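Local coordinates for protein ATPase BagA (Mycobacterium tuberculosis H37Rv, PDB 6BS3) that hydrolyses ATP as one subunit of the heterodimeric BagAB complex, an activity required for resistance to nitric oxide and to elevated glycerol, at residues R241-H246 / T296-I301; Q250-A255 / Q290-I295; Q303-D306 / P311-E314; T27-T32 / E213-Q218. All blocks are in the same frame, centred on the assembly; numbering follows the deposited sequence.

How the contacts relate
From the N terminus, contact 4 comes first and closes the longest loop, bringing the P-loop after strand 23-28 together with the start of helix 214-229, with 180 residues between them. The chain then runs through strand 234-242, and contact 1 joins its end to helix 278-302. Contact 2 falls within that loop, where the short helix 249-255 crosses the same long helix; the two contacts touch where Ile243 packs on Arg294 and Ile295. Contact 3 follows in series, bridging the short turn from helix 278-302 into strand 312-316, the sheet neighbour of strand 234-242. Val217 packs on Ile301 and Leu305, linking contact 4 to contacts 1 and 3. ADP touches contacts 1 and 4.

Contact 1: residues R241-H246 / T296-I301; sequences RNIPAH and TARAEI. With ADP (adenosine-5'-diphosphate), chain C.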
# COMPACT_ATOMS: atom_id res chain seq x y z
N ARG A 241 13.97 2.38 5.83
CA ARG A 241 14.66 1.20 5.29
C ARG A 241 15.86 1.52 4.41
O ARG A 241 15.96 1.06 3.27
CB ARG A 241 13.71 0.23 4.57
CG ARG A 241 12.49 -0.14 5.38
CD ARG A 241 11.89 -1.46 4.96
NE ARG A 241 11.54 -1.49 3.54
CZ ARG A 241 11.04 -2.55 2.92
NH1 ARG A 241 10.78 -3.67 3.60
NH2 ARG A 241 10.78 -2.50 1.62
N ASN A 242 16.80 2.30 4.97
CA ASN A 242 18.03 2.63 4.29
C ASN A 242 18.93 1.41 4.30
O ASN A 242 18.75 0.53 5.15
CB ASN A 242 18.72 3.81 4.97
CG ASN A 242 18.08 5.11 4.59
OD1 ASN A 242 18.30 5.64 3.48
ND2 ASN A 242 17.27 5.64 5.51
N ILE A 243 19.84 1.32 3.32
CA ILE A 243 20.77 0.19 3.20
C ILE A 243 22.21 0.72 3.07
O ILE A 243 22.38 1.86 2.61
CB ILE A 243 20.38 -0.83 2.09
CG1 ILE A 243 20.30 -0.16 0.69
CG2 ILE A 243 19.09 -1.58 2.46
CD1 ILE A 243 20.23 -1.08 -0.46
N PRO A 244 23.21 -0.07 3.45
CA PRO A 244 24.58 0.36 3.39
C PRO A 244 25.10 0.38 1.95
O PRO A 244 24.83 -0.52 1.23
CB PRO A 244 25.27 -0.71 4.21
CG PRO A 244 24.45 -1.92 3.95
CD PRO A 244 23.04 -1.40 3.95
N ALA A 245 25.77 1.46 1.57
CA ALA A 245 26.38 1.57 0.24
C ALA A 245 27.53 0.59 0.04
O ALA A 245 27.62 0.06 -1.04
CB ALA A 245 26.84 2.97 0.01
N HIS A 246 28.44 0.50 1.01
CA HIS A 246 29.60 -0.44 1.10
C HIS A 246 30.76 -0.04 0.18
O HIS A 246 31.74 -0.74 0.17
CB HIS A 246 29.24 -1.90 0.89
CG HIS A 246 28.71 -2.56 2.10
ND1 HIS A 246 27.68 -3.43 2.05
CD2 HIS A 246 29.07 -2.47 3.38
CE1 HIS A 246 27.42 -3.85 3.25
NE2 HIS A 246 28.25 -3.28 4.08
N THR A 296 22.91 3.59 -6.85
CA THR A 296 22.90 4.72 -7.79
C THR A 296 21.47 5.16 -8.10
O THR A 296 21.17 6.34 -7.94
CB THR A 296 23.73 4.36 -9.03
OG1 THR A 296 25.05 4.01 -8.60
CG2 THR A 296 23.79 5.49 -10.05
N ALA A 297 20.60 4.19 -8.48
CA ALA A 297 19.18 4.40 -8.77
C ALA A 297 18.46 4.96 -7.52
O ALA A 297 17.66 5.90 -7.65
CB ALA A 297 18.54 3.08 -9.19
N ARG A 298 18.75 4.41 -6.32
CA ARG A 298 18.17 4.89 -5.05
C ARG A 298 18.58 6.35 -4.78
O ARG A 298 17.72 7.15 -4.40
CB ARG A 298 18.53 3.98 -3.88
CG ARG A 298 17.74 2.68 -3.87
CD ARG A 298 18.30 1.68 -2.87
NE ARG A 298 18.24 2.16 -1.49
CZ ARG A 298 17.22 1.98 -0.66
NH1 ARG A 298 16.14 1.32 -1.06
NH2 ARG A 298 17.26 2.46 0.58
N ALA A 299 19.86 6.70 -5.04
CA ALA A 299 20.43 8.06 -4.89
C ALA A 299 19.80 9.07 -5.87
O ALA A 299 19.62 10.24 -5.52
CB ALA A 299 21.95 8.03 -5.06
N GLU A 300 19.45 8.61 -7.09
CA GLU A 300 18.80 9.37 -8.15
C GLU A 300 17.36 9.72 -7.75
O GLU A 300 16.89 10.81 -8.06
CB GLU A 300 18.79 8.54 -9.45
CG GLU A 300 18.81 9.36 -10.73
CD GLU A 300 18.76 8.51 -11.99
OE1 GLU A 300 19.61 7.61 -12.14
OE2 GLU A 300 17.86 8.76 -12.83
N ILE A 301 16.67 8.79 -7.07
CA ILE A 301 15.31 8.93 -6.55
C ILE A 301 15.35 9.92 -5.36
O ILE A 301 14.55 10.86 -5.33
CB ILE A 301 14.74 7.51 -6.18
CG1 ILE A 301 14.23 6.78 -7.46
CG2 ILE A 301 13.63 7.59 -5.10
CD1 ILE A 301 14.20 5.18 -7.42
PB ADP C . 2.40 1.46 6.63
O1B ADP C . 1.62 1.67 7.95
O2B ADP C . 1.55 0.61 5.67
O3B ADP C . 2.87 2.74 5.99
PA ADP C . 4.07 -0.51 8.11
O1A ADP C . 2.91 -1.49 8.35
O2A ADP C . 4.47 0.18 9.36
O3A ADP C . 3.65 0.55 6.99
O5' ADP C . 5.26 -1.18 7.32
C5' ADP C . 5.16 -2.00 6.13
C4' ADP C . 5.99 -3.24 6.34
O4' ADP C . 7.38 -2.88 6.45
C3' ADP C . 5.67 -4.05 7.61
O3' ADP C . 5.80 -5.44 7.33
C2' ADP C . 6.73 -3.56 8.60
O2' ADP C . 7.02 -4.49 9.65
C1' ADP C . 7.92 -3.32 7.68
N9 ADP C . 8.89 -2.33 8.14
C8 ADP C . 8.64 -1.02 8.48
N7 ADP C . 9.71 -0.34 8.79
C5 ADP C . 10.74 -1.26 8.66
C6 ADP C . 12.14 -1.15 8.81
N6 ADP C . 12.77 -0.04 9.20
N1 ADP C . 12.89 -2.25 8.55
C2 ADP C . 12.27 -3.38 8.18
N3 ADP C . 10.96 -3.60 8.02
C4 ADP C . 10.25 -2.49 8.26
O HOH W 1 15.08 -0.77 1.38
O HOH W 2 19.53 3.85 1.64
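Arg298 reaches from helix 278-302 to the backbone carbonyl of Arg241, where its NH2 makes a weak hydrogen bond to Arg241 O (3.3 Å, bent to 139° at the hydrogen). Long and flexible, arginine can span a gap that leaves the helix some distance from the loop, and its several N-H groups can serve more than one acceptor at once.

Two waters complete the polar link. One donates to Arg241 O and accepts weakly from Arg298 NH1. The other lies in the guanidinium plane, accepts from Arg298 NH2 at 2.9 Å and from Ile243 N, and donates to Asn242 OD1 at 2.8 Å. The amide of Asn242 therefore works in two directions, since its ND2 is bonded to Leu315 O on the neighbouring strand.

Here strand 234-242 of the mixed, largely parallel sheet of this P-loop ATPase ends, and the chain turns a corner at Arg241 beside the nucleotide. The CG of Arg241 lies 3.6 Å from ADP C6, against the face of the adenine, and its CD sits near C2.

Apolar packing comes from Ile243, which crosses Arg298 at about a right angle. With chi4 at 90°, the guanidinium turns one face to the isoleucine, whose CG1 approaches Arg298 NE at 3.8 Å while CD1 lies above the rim.

Contact 2: residues Q250-A255 / Q290-I295; sequences QDLAKA and QHATRI
Leu252 and Ala255, one helical turn apart on helix 249-255, pack against Ala292 and Ile295, spaced in the same way on helix 278-302. The contact is structural packing away from the nucleotide site, joining the short helix that follows strand 234-242 to the long helix. The local axes approach to 8.4 Å and cross at -102°, close to perpendicular, which confines the meeting to one small patch. Alanine suits the centre of such a crossing because its side chain ends at CB and lets the helices come together: the CB atoms of Ala255 and Ala292 are 3.6 Å apart, and both residues are buried.

The branched side chains fill the flank. The CB of Leu252 does not point at the long helix, but with CG anti to the backbone N (chi1 177°) the end of the side chain swings nearer to it, and the two methyls divide the work. Leu252 CD2 meets Ile295 CG2 at 3.5 Å, a tight contact in which the side chains cross at about a right angle, while CD1 lies over Ala292; the modelled closeness of that second pair is doubtful. Ile295 suits its place through its beta branch, which sets CG2 against the leucine while CG1 leads away and CD1 packs on Ile243.

At the polar margin, Gln290 OE1 makes a weak hydrogen bond to a basic side chain of the neighbouring protein chain. Between the helices themselves, only apolar side chains meet, so the crossing depends on fit and burial rather than on directional bonds.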
# COMPACT_ATOMS: atom_id res chain seq x y z
N GLN A 250 33.51 7.20 -5.58
CA GLN A 250 34.19 6.99 -6.87
C GLN A 250 34.09 5.54 -7.34
O GLN A 250 33.79 5.30 -8.51
CB GLN A 250 35.65 7.46 -6.81
CG GLN A 250 35.79 8.98 -6.92
CD GLN A 250 37.24 9.39 -7.02
OE1 GLN A 250 37.94 9.53 -6.01
NE2 GLN A 250 37.72 9.59 -8.24
N ASP A 251 34.32 4.57 -6.42
CA ASP A 251 34.23 3.13 -6.69
C ASP A 251 32.80 2.72 -7.05
O ASP A 251 32.62 1.82 -7.88
CB ASP A 251 34.72 2.33 -5.48
CG ASP A 251 36.19 2.49 -5.13
OD1 ASP A 251 36.89 3.27 -5.82
OD2 ASP A 251 36.64 1.85 -4.15
N LEU A 252 31.79 3.37 -6.43
CA LEU A 252 30.38 3.10 -6.67
C LEU A 252 29.94 3.59 -8.04
O LEU A 252 29.29 2.83 -8.77
CB LEU A 252 29.51 3.72 -5.57
CG LEU A 252 28.02 3.56 -5.76
CD1 LEU A 252 27.63 2.10 -5.73
CD2 LEU A 252 27.27 4.35 -4.73
N ALA A 253 30.30 4.84 -8.40
CA ALA A 253 29.97 5.48 -9.68
C ALA A 253 30.48 4.66 -10.86
O ALA A 253 29.76 4.52 -11.85
CB ALA A 253 30.54 6.88 -9.73
N LYS A 254 31.70 4.08 -10.72
CA LYS A 254 32.32 3.23 -11.74
C LYS A 254 31.62 1.88 -11.84
O LYS A 254 31.27 1.46 -12.95
CB LYS A 254 33.82 3.04 -11.46
CG LYS A 254 34.70 4.17 -11.98
CD LYS A 254 36.17 3.82 -11.84
CE LYS A 254 37.07 4.88 -12.45
NZ LYS A 254 38.49 4.44 -12.49
N ALA A 255 31.39 1.20 -10.68
CA ALA A 255 30.72 -0.11 -10.58
C ALA A 255 29.28 -0.11 -11.12
O ALA A 255 28.84 -1.14 -11.63
CB ALA A 255 30.77 -0.63 -9.16
N GLN A 290 25.72 -5.01 -9.57
CA GLN A 290 24.28 -5.03 -9.30
C GLN A 290 23.92 -4.27 -8.03
O GLN A 290 22.91 -3.58 -8.02
CB GLN A 290 23.74 -6.46 -9.30
CG GLN A 290 23.61 -7.01 -10.73
CD GLN A 290 23.31 -8.49 -10.83
OE1 GLN A 290 22.74 -9.10 -9.92
NE2 GLN A 290 23.67 -9.10 -11.96
N HIS A 291 24.77 -4.34 -6.99
CA HIS A 291 24.58 -3.60 -5.74
C HIS A 291 24.72 -2.10 -6.03
O HIS A 291 23.84 -1.32 -5.67
CB HIS A 291 25.61 -4.05 -4.69
CG HIS A 291 25.65 -3.17 -3.49
ND1 HIS A 291 24.81 -3.39 -2.41
CD2 HIS A 291 26.39 -2.07 -3.25
CE1 HIS A 291 25.08 -2.43 -1.55
NE2 HIS A 291 26.03 -1.61 -2.01
N ALA A 292 25.82 -1.71 -6.71
CA ALA A 292 26.13 -0.33 -7.11
C ALA A 292 25.05 0.26 -8.02
O ALA A 292 24.75 1.44 -7.87
CB ALA A 292 27.48 -0.27 -7.79
N THR A 293 24.45 -0.57 -8.93
CA THR A 293 23.34 -0.16 -9.81
C THR A 293 22.08 0.15 -8.95
O THR A 293 21.35 1.09 -9.24
CB THR A 293 23.06 -1.24 -10.88
OG1 THR A 293 24.26 -1.54 -11.60
CG2 THR A 293 21.97 -0.82 -11.88
N ARG A 294 21.87 -0.63 -7.88
CA ARG A 294 20.75 -0.43 -6.97
C ARG A 294 20.93 0.85 -6.14
O ARG A 294 19.98 1.62 -6.03
CB ARG A 294 20.53 -1.67 -6.09
CG ARG A 294 19.26 -1.60 -5.26
CD ARG A 294 19.22 -2.62 -4.15
NE ARG A 294 18.13 -2.33 -3.22
CZ ARG A 294 17.75 -3.13 -2.23
NH1 ARG A 294 18.37 -4.28 -2.02
NH2 ARG A 294 16.75 -2.78 -1.43
N ILE A 295 22.15 1.10 -5.60
CA ILE A 295 22.48 2.29 -4.80
C ILE A 295 22.34 3.58 -5.63
O ILE A 295 21.72 4.54 -5.17
CB ILE A 295 23.90 2.19 -4.13
CG1 ILE A 295 24.07 0.88 -3.30
CG2 ILE A 295 24.24 3.42 -3.28
CD1 ILE A 295 23.09 0.66 -2.05

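Contact 3: residues Q303-D306 / P311-E314; sequences QQLD and PRLE
Arg312 meets Leu305 and Asp306 where the chain leaves helix 278-302 and enters strand 312-316. That strand runs parallel to strand 234-242, so this is the last return from helix to sheet in the alpha/beta fold, and Arg312 ties strand 312-316 back to the loop that delivers it.

The side chain starts at a CB directed toward the loop, and on its own sheet it touches Val237 of the adjacent strand. CG and CD supply length; a bend at chi3 (76°) then brings the polar end round to Leu305 and Asp306. NE passes Leu305, about equally far from its CB and CD1. CZ comes to 3.8 Å from Leu305 CB, which sits over one guanidinium face, offset toward the rim. A leucine serves well here, since its buried aliphatic side chain gives the flat cation a surface to rest on and leaves the N-H groups at the edge for acceptors.

At the tip, NH1 forms a salt bridge with Asp306 OD1 at 2.8 Å, with an almost straight N-H...O angle of 177°. The carboxylate and guanidinium planes are 21° apart, nearly coplanar, but one oxygen does the bonding. Arg312 NH2 lies 3.6 Å from Asp306 OD1. The short aspartate, whose CB points away from the strand, curls its carboxylate back to the arginine. NH1 also donates weakly to a water, which in turn gives a hydrogen to Leu305 O at 2.9 Å. Asp306 OD1 receives NH1 on its anti lone pair, the one directed away from OD2.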
# COMPACT_ATOMS: atom_id res chain seq x y z
N GLN A 303 17.56 12.25 -4.69
CA GLN A 303 17.91 13.59 -5.19
C GLN A 303 16.66 14.48 -5.41
O GLN A 303 16.75 15.69 -5.24
CB GLN A 303 18.76 13.48 -6.48
CG GLN A 303 19.26 14.81 -7.06
CD GLN A 303 20.37 14.61 -8.06
OE1 GLN A 303 21.54 14.93 -7.79
NE2 GLN A 303 20.05 14.09 -9.24
N GLN A 304 15.51 13.87 -5.77
CA GLN A 304 14.24 14.59 -5.98
C GLN A 304 13.73 15.30 -4.70
O GLN A 304 12.97 16.26 -4.81
CB GLN A 304 13.16 13.64 -6.50
CG GLN A 304 13.37 13.12 -7.92
CD GLN A 304 12.22 12.21 -8.27
OE1 GLN A 304 12.25 11.01 -8.00
NE2 GLN A 304 11.17 12.77 -8.86
N LEU A 305 14.14 14.80 -3.51
CA LEU A 305 13.76 15.37 -2.21
C LEU A 305 14.63 16.58 -1.87
O LEU A 305 14.20 17.43 -1.08
CB LEU A 305 13.88 14.32 -1.08
CG LEU A 305 13.01 13.03 -1.13
CD1 LEU A 305 13.43 12.05 -0.03
CD2 LEU A 305 11.51 13.32 -1.02
N ASP A 306 15.86 16.67 -2.45
CA ASP A 306 16.83 17.77 -2.22
C ASP A 306 16.24 19.17 -2.50
O ASP A 306 16.69 20.15 -1.91
CB ASP A 306 18.13 17.56 -3.03
CG ASP A 306 18.93 16.30 -2.68
OD1 ASP A 306 18.49 15.54 -1.78
OD2 ASP A 306 19.98 16.08 -3.32
N PRO A 311 13.35 19.34 6.80
CA PRO A 311 14.26 18.41 7.49
C PRO A 311 14.04 16.95 7.10
O PRO A 311 12.92 16.51 6.83
CB PRO A 311 14.01 18.65 8.98
CG PRO A 311 12.82 19.50 9.06
CD PRO A 311 12.50 20.10 7.75
N ARG A 312 15.12 16.21 7.08
CA ARG A 312 15.12 14.82 6.69
C ARG A 312 15.76 13.93 7.74
O ARG A 312 16.87 14.20 8.20
CB ARG A 312 15.81 14.66 5.32
CG ARG A 312 14.81 14.66 4.17
CD ARG A 312 15.44 15.07 2.86
NE ARG A 312 16.25 14.00 2.29
CZ ARG A 312 16.95 14.12 1.18
NH1 ARG A 312 16.95 15.26 0.50
NH2 ARG A 312 17.66 13.09 0.72
N LEU A 313 15.05 12.86 8.08
CA LEU A 313 15.45 11.82 9.03
C LEU A 313 15.63 10.52 8.23
O LEU A 313 14.99 10.36 7.18
CB LEU A 313 14.38 11.63 10.15
CG LEU A 313 14.17 12.82 11.13
CD1 LEU A 313 12.86 12.71 11.89
CD2 LEU A 313 15.33 12.94 12.12
N GLU A 314 16.51 9.62 8.71
CA GLU A 314 16.83 8.34 8.07
C GLU A 314 16.81 7.23 9.10
O GLU A 314 17.46 7.34 10.14
CB GLU A 314 18.24 8.34 7.43
CG GLU A 314 18.50 9.39 6.35
CD GLU A 314 18.66 10.80 6.86
OE1 GLU A 314 19.16 10.98 7.99
OE2 GLU A 314 18.28 11.74 6.12
O HOH W 3 15.56 18.15 1.40

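Contact 4: residues T27-T32 / E213-Q218; sequences TGKGGT and EALPVQ. With ADP (adenosine-5'-diphosphate), chain C.
Over one face of the puckered Pro216 ring stands Lys29 CD, 3.8 Å from Pro216 N, while Thr32 CG2 comes in obliquely at the CB-CG rim, 3.7 Å from Pro216 CB. Proline fits the first turn of helix 214-229, where its lack of an N-H costs no helical bond and its compact ring gives the loop a firm apolar surface.

Lys29 runs along the start of the helix, CG anti to the backbone N (chi1 -176°). It is extended as far as CE, which lies 3.8 Å from Leu215 CB, then bent at its last torsion (chi4 63°), which turns NZ toward Glu219 in a long, weak ion pair. A water joins the two backbones, accepting from Lys29 N and donating to Pro216 O at 2.9 Å.

Thr32 has two roles. Its methyl packs on the proline, and OG1, between the backbone N and carbonyl carbon at chi1 58°, bonds to Lys29 O at 2.7 Å, in the carbonyl plane and on a lone pair. Thr32 N bonds to the same oxygen, closing a type II turn from Lys29 to Thr32. Gly31 takes the positive phi that this turn requires, and its N donates to ADP O2B at 2.9 Å. Gly28 has backbone angles that call for glycine.

Strand, glycine-rich turn and phosphate-binding amide, in the sequence GKGGTGKS, make this the deviant Walker A P-loop of the ArsA/Get3 ATPases, with Lys29 at the signature lysine position; here its side chain lies along helix 214-229, not on the phosphates.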
# COMPACT_ATOMS: atom_id res chain seq x y z
N THR A 27 2.24 10.51 8.05
CA THR A 27 1.68 10.08 6.77
C THR A 27 2.79 9.41 5.93
O THR A 27 3.90 9.18 6.42
CB THR A 27 0.90 11.21 6.08
OG1 THR A 27 0.17 10.64 4.99
CG2 THR A 27 1.78 12.34 5.57
N GLY A 28 2.44 9.03 4.71
CA GLY A 28 3.31 8.34 3.77
C GLY A 28 2.51 7.34 2.95
O GLY A 28 1.39 7.00 3.31
N LYS A 29 3.07 6.88 1.82
CA LYS A 29 2.39 5.92 0.97
C LYS A 29 2.19 4.58 1.74
O LYS A 29 2.95 4.31 2.66
CB LYS A 29 3.21 5.73 -0.32
CG LYS A 29 2.57 4.81 -1.35
CD LYS A 29 3.16 4.99 -2.76
CE LYS A 29 2.83 3.80 -3.63
NZ LYS A 29 1.38 3.66 -3.84
N GLY A 30 1.18 3.79 1.37
CA GLY A 30 0.97 2.48 1.99
C GLY A 30 2.22 1.62 1.87
O GLY A 30 2.90 1.65 0.84
N GLY A 31 2.54 0.90 2.95
CA GLY A 31 3.71 0.02 3.03
C GLY A 31 5.05 0.70 3.24
O GLY A 31 6.07 0.02 3.20
N THR A 32 5.09 2.03 3.48
CA THR A 32 6.37 2.72 3.70
C THR A 32 6.84 2.67 5.16
O THR A 32 8.03 2.84 5.42
CB THR A 32 6.36 4.14 3.15
OG1 THR A 32 5.31 4.88 3.77
CG2 THR A 32 6.23 4.18 1.62
N GLU A 213 12.18 4.74 -3.33
CA GLU A 213 11.47 4.13 -4.46
C GLU A 213 10.66 5.24 -5.11
O GLU A 213 10.23 6.15 -4.43
CB GLU A 213 10.56 2.99 -3.99
CG GLU A 213 11.34 1.80 -3.46
CD GLU A 213 10.56 0.73 -2.72
OE1 GLU A 213 9.32 0.67 -2.87
OE2 GLU A 213 11.21 -0.05 -1.99
N ALA A 214 10.49 5.17 -6.42
CA ALA A 214 9.85 6.19 -7.27
C ALA A 214 8.48 6.69 -6.79
O ALA A 214 8.31 7.89 -6.61
CB ALA A 214 9.75 5.69 -8.71
N LEU A 215 7.51 5.77 -6.59
CA LEU A 215 6.15 6.10 -6.18
C LEU A 215 6.06 6.69 -4.76
O LEU A 215 5.44 7.75 -4.64
CB LEU A 215 5.18 4.92 -6.38
CG LEU A 215 4.95 4.44 -7.82
CD1 LEU A 215 4.00 3.26 -7.83
CD2 LEU A 215 4.39 5.55 -8.72
N PRO A 216 6.70 6.11 -3.70
CA PRO A 216 6.64 6.74 -2.36
C PRO A 216 7.21 8.16 -2.34
O PRO A 216 6.66 9.03 -1.67
CB PRO A 216 7.43 5.78 -1.48
CG PRO A 216 7.36 4.47 -2.17
CD PRO A 216 7.44 4.83 -3.62
N VAL A 217 8.28 8.41 -3.11
CA VAL A 217 8.92 9.73 -3.23
C VAL A 217 8.00 10.73 -3.99
O VAL A 217 7.81 11.86 -3.53
CB VAL A 217 10.35 9.62 -3.81
CG1 VAL A 217 10.83 10.96 -4.37
CG2 VAL A 217 11.31 9.13 -2.73
N GLN A 218 7.39 10.29 -5.09
CA GLN A 218 6.46 11.10 -5.89
C GLN A 218 5.26 11.56 -5.04
O GLN A 218 4.86 12.72 -5.13
CB GLN A 218 5.97 10.29 -7.09
CG GLN A 218 5.19 11.10 -8.14
CD GLN A 218 4.74 10.24 -9.30
OE1 GLN A 218 5.51 9.45 -9.87
NE2 GLN A 218 3.48 10.37 -9.68
PB ADP C . 2.40 1.46 6.63
O1B ADP C . 1.62 1.67 7.95
O2B ADP C . 1.55 0.61 5.67
O3B ADP C . 2.87 2.74 5.99
PA ADP C . 4.07 -0.51 8.11
O1A ADP C . 2.91 -1.49 8.35
O2A ADP C . 4.47 0.18 9.36
O3A ADP C . 3.65 0.55 6.99
O5' ADP C . 5.26 -1.18 7.32
C5' ADP C . 5.16 -2.00 6.13
C4' ADP C . 5.99 -3.24 6.34
O4' ADP C . 7.38 -2.88 6.45
C3' ADP C . 5.67 -4.05 7.61
O3' ADP C . 5.80 -5.44 7.33
C2' ADP C . 6.73 -3.56 8.60
O2' ADP C . 7.02 -4.49 9.65
C1' ADP C . 7.92 -3.32 7.68
N9 ADP C . 8.89 -2.33 8.14
C8 ADP C . 8.64 -1.02 8.48
N7 ADP C . 9.71 -0.34 8.79
C5 ADP C . 10.74 -1.26 8.66
C6 ADP C . 12.14 -1.15 8.81
N6 ADP C . 12.77 -0.04 9.20
N1 ADP C . 12.89 -2.25 8.55
C2 ADP C . 12.27 -3.38 8.18
N3 ADP C . 10.96 -3.60 8.02
C4 ADP C . 10.25 -2.49 8.26
O HOH W 4 5.50 7.95 0.80